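Local coordinates for protein ethylbenzene dehydrogenase alpha-subunit (Aromatoleum aromaticum, PDB 2IVF) that is the alpha-subunit of a molybdopterin oxidoreductase and carries a molybdenum atom, an iron/sulfur cluster and the ligands MGD and MD1, at residues 204-207 / 208-212; 173-176 / 177-181; 874-878 / 879-883; 863-866 / 867-870. All coordinates share one frame; numbering follows the deposited sequence.

Interaction 1: residues 204-207 / 208-212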
ATOM      1  N   PHE A 204      -7.764 -25.729  -5.642  1.00 25.85           N
ATOM      2  CA  PHE A 204      -8.305 -26.620  -4.617  1.00 25.72           C
ATOM      3  C   PHE A 204      -9.061 -27.803  -5.215  1.00 25.50           C
ATOM      4  O   PHE A 204      -8.900 -28.961  -4.791  1.00 25.86           O
ATOM      5  CB  PHE A 204      -9.198 -25.816  -3.685  1.00 28.07           C
ATOM      6  CG  PHE A 204      -9.958 -26.648  -2.702  1.00 28.47           C
ATOM      7  CD1 PHE A 204      -9.308 -27.571  -1.888  1.00 31.47           C
ATOM      8  CD2 PHE A 204     -11.327 -26.495  -2.576  1.00 34.80           C
ATOM      9  CE1 PHE A 204     -10.006 -28.340  -0.977  1.00 30.51           C
ATOM     10  CE2 PHE A 204     -12.046 -27.284  -1.656  1.00 33.50           C
ATOM     11  CZ  PHE A 204     -11.376 -28.217  -0.875  1.00 32.91           C
ATOM     12  N   ARG A 205      -9.871 -27.512  -6.233  1.00 24.53           N
ATOM     13  CA  ARG A 205     -10.656 -28.526  -6.894  1.00 25.06           C
ATOM     14  C   ARG A 205      -9.708 -29.552  -7.527  1.00 24.76           C
ATOM     15  O   ARG A 205      -9.917 -30.765  -7.468  1.00 23.87           O
ATOM     16  CB  ARG A 205     -11.543 -27.851  -7.936  1.00 23.79           C
ATOM     17  CG  ARG A 205     -12.529 -28.763  -8.630  1.00 25.20           C
ATOM     18  CD  ARG A 205     -13.448 -27.928  -9.532  1.00 23.98           C
ATOM     19  NE  ARG A 205     -14.416 -28.809 -10.137  1.00 22.44           N
ATOM     20  CZ  ARG A 205     -15.509 -29.254  -9.531  1.00 20.47           C
ATOM     21  NH1 ARG A 205     -15.791 -28.889  -8.303  1.00 25.83           N
ATOM     22  NH2 ARG A 205     -16.299 -30.077 -10.158  1.00 21.66           N
ATOM     23  N   MET A 206      -8.672 -29.050  -8.187  1.00 25.31           N
ATOM     24  CA  MET A 206      -7.658 -29.918  -8.786  1.00 25.33           C
ATOM     25  C   MET A 206      -7.011 -30.838  -7.761  1.00 24.55           C
ATOM     26  O   MET A 206      -6.943 -32.041  -7.948  1.00 24.92           O
ATOM     27  CB  MET A 206      -6.606 -29.044  -9.464  1.00 25.49           C
ATOM     28  CG  MET A 206      -5.459 -29.791 -10.129  1.00 26.89           C
ATOM     29  SD  MET A 206      -4.026 -28.699 -10.249  1.00 27.45           S
ATOM     30  CE  MET A 206      -4.210 -27.656  -8.818  1.00 37.38           C
ATOM     31  N   THR A 207      -6.552 -30.260  -6.661  1.00 25.35           N
ATOM     32  CA  THR A 207      -5.855 -31.026  -5.650  1.00 25.50           C
ATOM     33  C   THR A 207      -6.796 -32.035  -5.030  1.00 25.29           C
ATOM     34  O   THR A 207      -6.490 -33.216  -4.915  1.00 24.46           O
ATOM     35  CB  THR A 207      -5.229 -30.088  -4.595  1.00 25.94           C
ATOM     36  OG1 THR A 207      -4.480 -29.061  -5.280  1.00 28.55           O
ATOM     37  CG2 THR A 207      -4.323 -30.910  -3.640  1.00 25.25           C
ATOM     38  N   TYR A 208      -7.997 -31.585  -4.709  1.00 26.30           N
ATOM     39  CA  TYR A 208      -9.036 -32.497  -4.206  1.00 26.14           C
ATOM     40  C   TYR A 208      -9.367 -33.652  -5.170  1.00 26.33           C
ATOM     41  O   TYR A 208      -9.482 -34.845  -4.784  1.00 26.14           O
ATOM     42  CB  TYR A 208     -10.266 -31.654  -3.917  1.00 27.17           C
ATOM     43  CG  TYR A 208     -11.472 -32.416  -3.518  1.00 28.05           C
ATOM     44  CD1 TYR A 208     -11.413 -33.413  -2.542  1.00 30.49           C
ATOM     45  CD2 TYR A 208     -12.713 -32.117  -4.086  1.00 30.32           C
ATOM     46  CE1 TYR A 208     -12.555 -34.089  -2.163  1.00 28.28           C
ATOM     47  CE2 TYR A 208     -13.846 -32.799  -3.719  1.00 30.67           C
ATOM     48  CZ  TYR A 208     -13.766 -33.778  -2.755  1.00 30.32           C
ATOM     49  OH  TYR A 208     -14.904 -34.455  -2.390  1.00 31.20           O
ATOM     50  N   LEU A 209      -9.537 -33.333  -6.445  1.00 25.28           N
ATOM     51  CA  LEU A 209      -9.796 -34.402  -7.391  1.00 24.40           C
ATOM     52  C   LEU A 209      -8.628 -35.399  -7.445  1.00 23.99           C
ATOM     53  O   LEU A 209      -8.844 -36.590  -7.635  1.00 21.79           O
ATOM     54  CB  LEU A 209     -10.094 -33.838  -8.765  1.00 24.55           C
ATOM     55  CG  LEU A 209     -11.471 -33.187  -8.929  1.00 22.78           C
ATOM     56  CD1 LEU A 209     -11.617 -32.634 -10.343  1.00 21.17           C
ATOM     57  CD2 LEU A 209     -12.547 -34.204  -8.679  1.00 27.21           C
ATOM     58  N   MET A 210      -7.401 -34.904  -7.277  1.00 23.10           N
ATOM     59  CA  MET A 210      -6.202 -35.755  -7.387  1.00 24.98           C
ATOM     60  C   MET A 210      -5.796 -36.359  -6.051  1.00 24.53           C
ATOM     61  O   MET A 210      -4.886 -37.233  -5.984  1.00 25.61           O
ATOM     62  CB  MET A 210      -5.036 -34.942  -7.948  1.00 24.48           C
ATOM     63  CG  MET A 210      -5.267 -34.503  -9.355  1.00 25.84           C
ATOM     64  SD  MET A 210      -3.752 -33.912 -10.145  1.00 28.89           S
ATOM     65  CE  MET A 210      -3.281 -32.567  -9.180  1.00 23.44           C
ATOM     66  N   ASP A 211      -6.498 -35.927  -5.004  1.00 24.56           N
ATOM     67  CA  ASP A 211      -6.139 -36.197  -3.607  1.00 24.28           C
ATOM     68  C   ASP A 211      -4.689 -35.794  -3.318  1.00 23.56           C
ATOM     69  O   ASP A 211      -3.932 -36.534  -2.688  1.00 22.51           O
ATOM     70  CB  ASP A 211      -6.396 -37.666  -3.248  1.00 24.94           C
ATOM     71  CG  ASP A 211      -6.222 -37.927  -1.763  1.00 26.37           C
ATOM     72  OD1 ASP A 211      -6.597 -37.041  -0.981  1.00 32.22           O
ATOM     73  OD2 ASP A 211      -5.651 -38.972  -1.396  1.00 31.99           O
ATOM     74  N   GLY A 212      -4.303 -34.638  -3.843  1.00 21.93           N
ATOM     75  CA  GLY A 212      -2.989 -34.061  -3.550  1.00 22.84           C
ATOM     76  C   GLY A 212      -3.002 -33.427  -2.181  1.00 22.83           C
ATOM     77  O   GLY A 212      -4.015 -33.471  -1.482  1.00 23.19           O
TER
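Met-206 and Met-210, one helical turn apart, lie side by side and point the same way, with CG of Met-206 3.7 Å from CE of Met-210. The Met-210 chain bends at its last bond (chi3 -61°), which folds the methyl back toward Met-206. Flexible, unbranched thioethers suit this buried flank, which packs against Phe-186 and Leu-188 of strand 186-188 and Leu-695 of helix 687-704. Phe-204 and Tyr-208 meet more loosely, CE1 of the first standing 4.4 Å from CB of the second.

The backbone bonds begin as ordinary helix: Tyr-208 N donates to Phe-204 O at 2.8 Å, and Leu-209 N to Arg-205 O at the same length. The bond from Met-210 N to Met-206 O is less straight, and this N-H also makes a weak bond to Thr-207 O. Helix 197-210 then ends in a Schellman motif, whose C-prime residue Asp-211 has a positive phi of 53°. Gly-212 N turns back to Thr-207 O at 2.8 Å, and Asp-211 N reaches Tyr-208 O at 3.2 Å.

Where the chain folds back, CG2 of Thr-207 sits 3.2 Å from Gly-212 C, a tight approach suited to a residue without a side chain. The polar branch of Thr-207 is used within the helix, OG1 bonding back to Gly-203 O four residues earlier, as threonines within helices often do. Arg-205 directs its guanidinium outward from the turn, to the carbonyls of Phe-727, Lys-726 and Met-494, while Asp-211 OD2 bonds His-713.

Interaction 2: residues 173-176 / 177-181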
ATOM      1  N   SER A 173       4.902 -35.160 -15.154  1.00 20.90           N
ATOM      2  CA  SER A 173       5.527 -35.197 -13.821  1.00 21.95           C
ATOM      3  C   SER A 173       4.504 -35.650 -12.741  1.00 21.40           C
ATOM      4  O   SER A 173       4.838 -36.398 -11.805  1.00 19.12           O
ATOM      5  CB  SER A 173       6.141 -33.858 -13.465  1.00 22.00           C
ATOM      6  OG  SER A 173       5.115 -32.953 -13.081  1.00 27.37           O
ATOM      7  N   ILE A 174       3.248 -35.214 -12.895  1.00 21.41           N
ATOM      8  CA  ILE A 174       2.152 -35.670 -12.017  1.00 21.48           C
ATOM      9  C   ILE A 174       1.960 -37.192 -12.099  1.00 21.84           C
ATOM     10  O   ILE A 174       1.897 -37.906 -11.093  1.00 21.93           O
ATOM     11  CB  ILE A 174       0.828 -34.913 -12.343  1.00 21.61           C
ATOM     12  CG1 ILE A 174       0.952 -33.433 -11.980  1.00 21.14           C
ATOM     13  CG2 ILE A 174      -0.346 -35.531 -11.619  1.00 22.72           C
ATOM     14  CD1 ILE A 174      -0.251 -32.574 -12.461  1.00 19.05           C
ATOM     15  N   ILE A 175       1.862 -37.679 -13.325  1.00 21.41           N
ATOM     16  CA  ILE A 175       1.774 -39.091 -13.595  1.00 22.11           C
ATOM     17  C   ILE A 175       2.961 -39.841 -13.020  1.00 22.14           C
ATOM     18  O   ILE A 175       2.782 -40.828 -12.320  1.00 21.23           O
ATOM     19  CB  ILE A 175       1.684 -39.345 -15.094  1.00 21.62           C
ATOM     20  CG1 ILE A 175       0.360 -38.783 -15.628  1.00 21.69           C
ATOM     21  CG2 ILE A 175       1.738 -40.818 -15.394  1.00 21.91           C
ATOM     22  CD1 ILE A 175       0.229 -38.789 -17.118  1.00 22.17           C
ATOM     23  N   ASP A 176       4.170 -39.368 -13.294  1.00 22.92           N
ATOM     24  CA  ASP A 176       5.384 -40.061 -12.798  1.00 24.05           C
ATOM     25  C   ASP A 176       5.311 -40.260 -11.263  1.00 24.15           C
ATOM     26  O   ASP A 176       5.553 -41.325 -10.723  1.00 22.27           O
ATOM     27  CB  ASP A 176       6.620 -39.212 -13.117  1.00 24.76           C
ATOM     28  CG  ASP A 176       7.011 -39.241 -14.591  1.00 24.45           C
ATOM     29  OD1 ASP A 176       6.561 -40.102 -15.340  1.00 23.48           O
ATOM     30  OD2 ASP A 176       7.783 -38.352 -14.992  1.00 30.37           O
ATOM     31  N   SER A 177       4.933 -39.202 -10.562  1.00 24.94           N
ATOM     32  CA  SER A 177       4.935 -39.253  -9.090  1.00 25.46           C
ATOM     33  C   SER A 177       3.785 -40.100  -8.541  1.00 25.66           C
ATOM     34  O   SER A 177       3.950 -40.874  -7.587  1.00 25.97           O
ATOM     35  CB  SER A 177       4.908 -37.853  -8.535  1.00 25.79           C
ATOM     36  OG  SER A 177       4.798 -37.897  -7.122  1.00 28.45           O
ATOM     37  N   PHE A 178       2.620 -39.995  -9.175  1.00 26.50           N
ATOM     38  CA  PHE A 178       1.478 -40.835  -8.802  1.00 26.45           C
ATOM     39  C   PHE A 178       1.778 -42.313  -9.013  1.00 26.05           C
ATOM     40  O   PHE A 178       1.437 -43.120  -8.177  1.00 25.36           O
ATOM     41  CB  PHE A 178       0.231 -40.440  -9.581  1.00 28.08           C
ATOM     42  CG  PHE A 178      -0.395 -39.143  -9.112  1.00 28.55           C
ATOM     43  CD1 PHE A 178       0.320 -38.227  -8.319  1.00 30.25           C
ATOM     44  CD2 PHE A 178      -1.679 -38.828  -9.489  1.00 30.55           C
ATOM     45  CE1 PHE A 178      -0.242 -37.027  -7.903  1.00 29.82           C
ATOM     46  CE2 PHE A 178      -2.270 -37.654  -9.078  1.00 29.53           C
ATOM     47  CZ  PHE A 178      -1.543 -36.727  -8.286  1.00 32.04           C
ATOM     48  N   GLU A 179       2.416 -42.654 -10.124  1.00 25.77           N
ATOM     49  CA  GLU A 179       2.815 -44.042 -10.365  1.00 26.70           C
ATOM     50  C   GLU A 179       3.844 -44.520  -9.347  1.00 26.39           C
ATOM     51  O   GLU A 179       3.765 -45.641  -8.869  1.00 27.76           O
ATOM     52  CB  GLU A 179       3.369 -44.188 -11.780  1.00 26.84           C
ATOM     53  CG  GLU A 179       2.316 -44.022 -12.846  1.00 27.62           C
ATOM     54  CD  GLU A 179       1.343 -45.172 -12.865  1.00 30.22           C
ATOM     55  OE1 GLU A 179       1.823 -46.319 -12.906  1.00 28.42           O
ATOM     56  OE2 GLU A 179       0.113 -44.916 -12.842  1.00 35.28           O
ATOM     57  N   ALA A 180       4.817 -43.683  -9.033  1.00 26.32           N
ATOM     58  CA  ALA A 180       5.853 -44.053  -8.070  1.00 26.92           C
ATOM     59  C   ALA A 180       5.347 -44.219  -6.618  1.00 27.05           C
ATOM     60  O   ALA A 180       5.786 -45.112  -5.918  1.00 27.75           O
ATOM     61  CB  ALA A 180       6.999 -43.031  -8.110  1.00 26.36           C
ATOM     62  N   GLN A 181       4.397 -43.409  -6.188  1.00 26.86           N
ATOM     63  CA  GLN A 181       4.080 -43.317  -4.759  1.00 27.22           C
ATOM     64  C   GLN A 181       2.675 -42.830  -4.383  1.00 27.17           C
ATOM     65  O   GLN A 181       2.440 -42.464  -3.224  1.00 27.08           O
ATOM     66  CB  GLN A 181       5.075 -42.370  -4.096  1.00 26.63           C
ATOM     67  CG  GLN A 181       4.958 -40.914  -4.535  1.00 27.39           C
ATOM     68  CD  GLN A 181       5.880 -40.015  -3.775  1.00 26.94           C
ATOM     69  OE1 GLN A 181       6.416 -40.403  -2.735  1.00 31.89           O
ATOM     70  NE2 GLN A 181       6.075 -38.782  -4.275  1.00 27.86           N
TER
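Glu-179 N donates to Ile-175 O over 2.9 Å in a nearly straight bond, 168° at the hydrogen. Its neighbours Ser-177 N to Ser-173 O, Phe-178 N to Ile-174 O and Ala-180 N to Asp-176 O repeat the same i to i+4 spacing, so the helix is regular through Ala-180.

The side chain that gives this turn its character is Phe-178. With chi1 -74° its CG stands beside its own backbone N, and the ring lies back along the preceding turn. CG2 of Ile-174 covers one face of that ring, 3.8 Å from the centroid and 15° off the normal: a CH-pi contact, somewhat toward the rim near CZ. A beta-branched residue suits the spot because its CG2 methyl projects directly from CB. Ile-174 and Phe-178 together receive Met-210 of helix 197-210, and Phe-178 also meets the ring of Phe-710. Beside them, CG2 of Ile-175 touches CG of Glu-179 at 4.1 Å, aliphatic to aliphatic.

Gln-181 NE2 donates to Ser-177 OG at 3.2 Å with the acceptor in its amide plane, and also to Thr-599 O. Separately, Asp-176 forms a salt bridge with Arg-705, and Glu-179 OE2 bonds Tyr-720 OH. Undirected dispersion and CH-pi contact thus hold the Ile-174/Phe-178 pair, whereas directed bonds, several to other parts of the chain, fix the polar ends of Asp-176, Glu-179 and Gln-181.

Interaction 3: residues 874-878 / 879-883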
ATOM      1  N   VAL A 874      15.209  -1.326   5.691  1.00 22.58           N
ATOM      2  CA  VAL A 874      14.990  -1.586   7.095  1.00 22.99           C
ATOM      3  C   VAL A 874      14.868  -0.252   7.843  1.00 23.17           C
ATOM      4  O   VAL A 874      15.689   0.636   7.655  1.00 22.56           O
ATOM      5  CB  VAL A 874      16.094  -2.431   7.746  1.00 22.56           C
ATOM      6  CG1 VAL A 874      17.452  -1.736   7.628  1.00 21.04           C
ATOM      7  CG2 VAL A 874      15.734  -2.681   9.193  1.00 20.65           C
ATOM      8  N   HIS A 875      13.799  -0.082   8.636  1.00 22.75           N
ATOM      9  CA  HIS A 875      13.660   1.133   9.434  1.00 23.45           C
ATOM     10  C   HIS A 875      14.344   0.911  10.774  1.00 23.46           C
ATOM     11  O   HIS A 875      14.063  -0.073  11.471  1.00 24.28           O
ATOM     12  CB  HIS A 875      12.215   1.505   9.735  1.00 23.63           C
ATOM     13  CG  HIS A 875      11.362   1.745   8.519  1.00 24.44           C
ATOM     14  ND1 HIS A 875      10.307   2.636   8.529  1.00 24.49           N
ATOM     15  CD2 HIS A 875      11.382   1.196   7.281  1.00 25.02           C
ATOM     16  CE1 HIS A 875       9.727   2.639   7.336  1.00 24.46           C
ATOM     17  NE2 HIS A 875      10.359   1.774   6.563  1.00 25.68           N
ATOM     18  N   MET A 876      15.244   1.820  11.112  1.00 23.68           N
ATOM     19  CA  MET A 876      15.963   1.757  12.368  1.00 23.73           C
ATOM     20  C   MET A 876      15.766   3.036  13.125  1.00 24.16           C
ATOM     21  O   MET A 876      15.677   4.113  12.533  1.00 23.46           O
ATOM     22  CB  MET A 876      17.464   1.618  12.129  1.00 24.64           C
ATOM     23  CG  MET A 876      17.910   0.362  11.461  1.00 26.24           C
ATOM     24  SD  MET A 876      19.706   0.348  11.342  1.00 24.74           S
ATOM     25  CE  MET A 876      20.128   0.237  13.106  1.00 22.27           C
ATOM     26  N   ASN A 877      15.733   2.948  14.443  1.00 23.95           N
ATOM     27  CA  ASN A 877      15.814   4.155  15.260  1.00 24.22           C
ATOM     28  C   ASN A 877      17.080   4.933  14.960  1.00 23.40           C
ATOM     29  O   ASN A 877      18.179   4.373  14.860  1.00 22.45           O
ATOM     30  CB  ASN A 877      15.808   3.781  16.745  1.00 23.91           C
ATOM     31  CG  ASN A 877      15.898   5.000  17.639  1.00 25.42           C
ATOM     32  OD1 ASN A 877      17.009   5.479  17.963  1.00 24.85           O
ATOM     33  ND2 ASN A 877      14.748   5.560  17.963  1.00 25.69           N
ATOM     34  N   SER A 878      16.944   6.256  14.839  1.00 25.57           N
ATOM     35  CA  SER A 878      18.068   7.098  14.417  1.00 24.98           C
ATOM     36  C   SER A 878      19.293   6.954  15.301  1.00 24.83           C
ATOM     37  O   SER A 878      20.408   6.915  14.809  1.00 24.09           O
ATOM     38  CB  SER A 878      17.654   8.592  14.441  1.00 25.43           C
ATOM     39  OG  SER A 878      16.472   8.780  13.721  1.00 28.01           O
ATOM     40  N   LYS A 879      19.092   6.923  16.610  1.00 25.63           N
ATOM     41  CA  LYS A 879      20.210   6.814  17.509  1.00 25.95           C
ATOM     42  C   LYS A 879      20.845   5.449  17.433  1.00 25.95           C
ATOM     43  O   LYS A 879      22.055   5.354  17.454  1.00 26.32           O
ATOM     44  CB  LYS A 879      19.825   7.126  18.946  1.00 26.67           C
ATOM     45  CG  LYS A 879      21.024   7.211  19.870  1.00 27.50           C
ATOM     46  CD  LYS A 879      20.567   7.572  21.280  1.00 30.46           C
ATOM     47  CE  LYS A 879      21.704   8.050  22.146  1.00 34.95           C
ATOM     48  NZ  LYS A 879      22.407   6.892  22.747  1.00 39.12           N
ATOM     49  N   ASP A 880      20.039   4.394  17.363  1.00 25.28           N
ATOM     50  CA  ASP A 880      20.582   3.060  17.123  1.00 24.97           C
ATOM     51  C   ASP A 880      21.470   3.036  15.909  1.00 23.89           C
ATOM     52  O   ASP A 880      22.544   2.444  15.937  1.00 24.90           O
ATOM     53  CB  ASP A 880      19.474   2.052  16.889  1.00 24.33           C
ATOM     54  CG  ASP A 880      18.711   1.711  18.147  1.00 24.60           C
ATOM     55  OD1 ASP A 880      19.191   1.988  19.259  1.00 27.74           O
ATOM     56  OD2 ASP A 880      17.649   1.100  18.009  1.00 26.06           O
ATOM     57  N   ALA A 881      21.044   3.676  14.840  1.00 25.01           N
ATOM     58  CA  ALA A 881      21.832   3.650  13.584  1.00 25.15           C
ATOM     59  C   ALA A 881      23.103   4.415  13.800  1.00 24.82           C
ATOM     60  O   ALA A 881      24.195   3.946  13.432  1.00 24.72           O
ATOM     61  CB  ALA A 881      21.039   4.234  12.434  1.00 24.73           C
ATOM     62  N   ALA A 882      22.972   5.600  14.398  1.00 25.02           N
ATOM     63  CA  ALA A 882      24.121   6.448  14.673  1.00 25.22           C
ATOM     64  C   ALA A 882      25.151   5.697  15.505  1.00 25.47           C
ATOM     65  O   ALA A 882      26.325   5.807  15.252  1.00 24.49           O
ATOM     66  CB  ALA A 882      23.682   7.756  15.389  1.00 24.34           C
ATOM     67  N   GLU A 883      24.710   4.939  16.513  1.00 25.49           N
ATOM     68  CA  GLU A 883      25.637   4.201  17.353  1.00 26.39           C
ATOM     69  C   GLU A 883      26.382   3.094  16.617  1.00 26.26           C
ATOM     70  O   GLU A 883      27.465   2.731  17.027  1.00 26.95           O
ATOM     71  CB  GLU A 883      24.935   3.629  18.563  1.00 26.78           C
ATOM     72  CG  GLU A 883      24.448   4.755  19.491  1.00 29.98           C
ATOM     73  CD  GLU A 883      23.694   4.237  20.708  1.00 32.38           C
ATOM     74  OE1 GLU A 883      23.001   3.201  20.582  1.00 38.06           O
ATOM     75  OE2 GLU A 883      23.809   4.887  21.779  1.00 42.01           O
TER
HETATM   76  O   HOH W   1      16.573   0.595  15.596  1.00 18.30           O
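Strand 874-877 turns at right angles into helix 879-883, their axes 90° apart, and the backbone O of Asn-877 accepts the helical bond from Ala-881 N at 2.9 Å. The side chain of Asn-877 caps the same helix. Its CG is anti to the backbone N (chi1 180°), which carries OD1 over the first turn. There OD1 accepts from Asp-880 N at 3.3 Å, in the carbonyl plane and on a lone pair, and more weakly from Lys-879 N at 2.9 Å. Asparagine suits an N-cap because one short amide can accept from the helix start and still donate, here through ND2 to Val-911 O.

Asp-880 occupies the position where a capping box would have its return acceptor, but a water mediates the link: it accepts from Asn-877 N at 2.8 Å and donates to Asp-880 OD2 at 2.7 Å. The carboxylate also pairs with Lys-914 through OD1. On the apolar side, Met-876 bends at chi3 so that CE comes to 3.8 Å from Ala-881 CA, where small alanine admits the methyl. Lys-879 NZ forms a salt bridge with Glu-883 OE2, one turn on, approaching from above the carboxylate plane.

Such a capped strand-to-helix corner, with Met-876 bonded through its backbone to strand 900-908, is consistent with the double-psi beta-barrel fold of the molybdopterin dinucleotide binding domain.

Interaction 4: residues 863-866 / 867-870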
ATOM      1  N   HIS A 863       6.006   1.731 -11.966  1.00 23.02           N
ATOM      2  CA  HIS A 863       5.200   2.914 -11.626  1.00 23.13           C
ATOM      3  C   HIS A 863       4.994   3.070 -10.122  1.00 23.38           C
ATOM      4  O   HIS A 863       5.212   4.173  -9.549  1.00 24.41           O
ATOM      5  CB  HIS A 863       3.867   2.820 -12.359  1.00 23.47           C
ATOM      6  CG  HIS A 863       2.989   4.014 -12.193  1.00 22.40           C
ATOM      7  ND1 HIS A 863       2.989   5.059 -13.085  1.00 25.19           N
ATOM      8  CD2 HIS A 863       2.066   4.324 -11.252  1.00 26.55           C
ATOM      9  CE1 HIS A 863       2.101   5.965 -12.707  1.00 24.67           C
ATOM     10  NE2 HIS A 863       1.524   5.540 -11.600  1.00 23.89           N
ATOM     11  N   LEU A 864       4.581   1.974  -9.472  1.00 23.46           N
ATOM     12  CA  LEU A 864       4.225   2.012  -8.064  1.00 23.03           C
ATOM     13  C   LEU A 864       5.464   2.054  -7.225  1.00 22.92           C
ATOM     14  O   LEU A 864       5.453   2.592  -6.107  1.00 23.38           O
ATOM     15  CB  LEU A 864       3.312   0.816  -7.697  1.00 22.56           C
ATOM     16  CG  LEU A 864       1.860   1.000  -8.180  1.00 23.67           C
ATOM     17  CD1 LEU A 864       0.992  -0.280  -8.146  1.00 21.27           C
ATOM     18  CD2 LEU A 864       1.222   2.149  -7.301  1.00 22.97           C
ATOM     19  N   SER A 865       6.552   1.501  -7.758  1.00 23.01           N
ATOM     20  CA  SER A 865       7.813   1.470  -7.029  1.00 22.80           C
ATOM     21  C   SER A 865       8.456   2.825  -6.945  1.00 22.71           C
ATOM     22  O   SER A 865       9.260   3.037  -6.075  1.00 23.93           O
ATOM     23  CB  SER A 865       8.769   0.453  -7.640  1.00 23.17           C
ATOM     24  OG  SER A 865       8.302  -0.852  -7.354  1.00 24.29           O
ATOM     25  N   ARG A 866       8.074   3.734  -7.831  1.00 22.33           N
ATOM     26  CA  ARG A 866       8.476   5.147  -7.744  1.00 22.95           C
ATOM     27  C   ARG A 866       7.767   5.995  -6.635  1.00 22.62           C
ATOM     28  O   ARG A 866       8.124   7.157  -6.437  1.00 23.12           O
ATOM     29  CB  ARG A 866       8.312   5.808  -9.084  1.00 22.57           C
ATOM     30  CG  ARG A 866       9.191   5.210 -10.140  1.00 23.75           C
ATOM     31  CD  ARG A 866       8.902   5.917 -11.436  1.00 25.13           C
ATOM     32  NE  ARG A 866       9.502   5.150 -12.509  1.00 26.56           N
ATOM     33  CZ  ARG A 866       8.861   4.510 -13.485  1.00 26.99           C
ATOM     34  NH1 ARG A 866       7.559   4.625 -13.671  1.00 25.24           N
ATOM     35  NH2 ARG A 866       9.568   3.857 -14.375  1.00 25.41           N
ATOM     36  N   LEU A 867       6.828   5.388  -5.895  1.00 22.59           N
ATOM     37  CA  LEU A 867       6.199   6.025  -4.711  1.00 22.48           C
ATOM     38  C   LEU A 867       7.094   5.840  -3.475  1.00 23.02           C
ATOM     39  O   LEU A 867       6.781   6.337  -2.418  1.00 23.15           O
ATOM     40  CB  LEU A 867       4.827   5.383  -4.458  1.00 22.20           C
ATOM     41  CG  LEU A 867       3.847   5.770  -5.592  1.00 21.44           C
ATOM     42  CD1 LEU A 867       2.437   5.227  -5.329  1.00 23.72           C
ATOM     43  CD2 LEU A 867       3.733   7.266  -5.839  1.00 24.01           C
ATOM     44  N   HIS A 868       8.194   5.110  -3.626  1.00 23.80           N
ATOM     45  CA  HIS A 868       9.056   4.803  -2.496  1.00 23.62           C
ATOM     46  C   HIS A 868      10.502   4.668  -2.954  1.00 23.91           C
ATOM     47  O   HIS A 868      10.828   5.082  -4.056  1.00 24.49           O
ATOM     48  CB  HIS A 868       8.550   3.602  -1.714  1.00 23.73           C
ATOM     49  CG  HIS A 868       8.403   2.342  -2.520  1.00 24.22           C
ATOM     50  ND1 HIS A 868       9.399   1.386  -2.620  1.00 22.27           N
ATOM     51  CD2 HIS A 868       7.366   1.877  -3.240  1.00 23.40           C
ATOM     52  CE1 HIS A 868       8.975   0.394  -3.378  1.00 27.08           C
ATOM     53  NE2 HIS A 868       7.734   0.656  -3.752  1.00 23.92           N
ATOM     54  N   ARG A 869      11.382   4.123  -2.121  1.00 23.11           N
ATOM     55  CA  ARG A 869      12.807   4.027  -2.504  1.00 23.08           C
ATOM     56  C   ARG A 869      13.080   2.924  -3.542  1.00 23.71           C
ATOM     57  O   ARG A 869      14.186   2.819  -4.043  1.00 22.63           O
ATOM     58  CB  ARG A 869      13.688   3.822  -1.288  1.00 22.43           C
ATOM     59  CG  ARG A 869      13.601   4.883  -0.182  1.00 20.78           C
ATOM     60  CD  ARG A 869      14.831   4.809   0.695  1.00 21.44           C
ATOM     61  NE  ARG A 869      14.782   5.797   1.756  1.00 21.74           N
ATOM     62  CZ  ARG A 869      15.624   5.853   2.769  1.00 24.16           C
ATOM     63  NH1 ARG A 869      16.658   5.007   2.849  1.00 21.93           N
ATOM     64  NH2 ARG A 869      15.449   6.786   3.704  1.00 24.47           N
ATOM     65  N   GLY A 870      12.064   2.111  -3.835  1.00 24.32           N
ATOM     66  CA  GLY A 870      12.092   1.159  -4.973  1.00 24.34           C
ATOM     67  C   GLY A 870      12.845  -0.107  -4.659  1.00 24.25           C
ATOM     68  O   GLY A 870      13.208  -0.861  -5.553  1.00 25.70           O
TER
HETATM   69  O   HOH W   2       5.677  -0.989  -5.190  1.00 14.23           O
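With chi1 at 58° and chi2 at 93°, His-868 swings its ring back over Ser-865, whose carbonyl O stands 3.5 Å above the ring plane, over its centre. The same turn brings His-868 NE2 to 3.4 Å from Ser-865 CA. At the ring edge, in plane, a water lies 3.0 Å from NE2 and donates a weak bond to Ser-865 OG, a hydroxyl whose stronger partner is Asn-861 O.

Ser-865 to His-868 form a type I beta turn, closed by a weak bond from His-868 N to Ser-865 O. Leu-867 N gives a sounder one to Leu-864 O at 3.1 Å, though from well above the carbonyl plane. Leu-864 and Leu-867 run side by side, CD2 of the first 3.9 Å from CD1 of the second. Gly-870 has a positive phi, which glycine tolerates easily. Arg-866 NE hydrogen-bonds Phe-95 O of the beta-subunit, and Arg-869 makes a cation-pi contact with Trp-130 of that subunit.

The carbonyl oxygen would probably be most favourable over an imidazole of reduced electron density; carbonyl, in-plane water and the neighbouring ring of Trp-921 together probably hold the ring's orientation at this subunit interface.

In the fold
All four contacts are local and lie in series along the chain; the segments of each pair follow one another directly, so none closes a loop and none nest or cross. Interaction 2 comes first, in the last turns of helix 163-181; interaction 1 follows where helix 197-210 ends. These two touch through Met-210, so they tie two successive helices to each other, and both helices touch helix 687-704. Much later, interaction 4 makes the turn after helix 862-865 that leads to strand 873-877, and interaction 3 makes the corner from that strand into helix 878-883. Both belong to the dinucleotide binding region beside the beta-subunit. The centres of interactions 1 and 3 are about 49 Å apart.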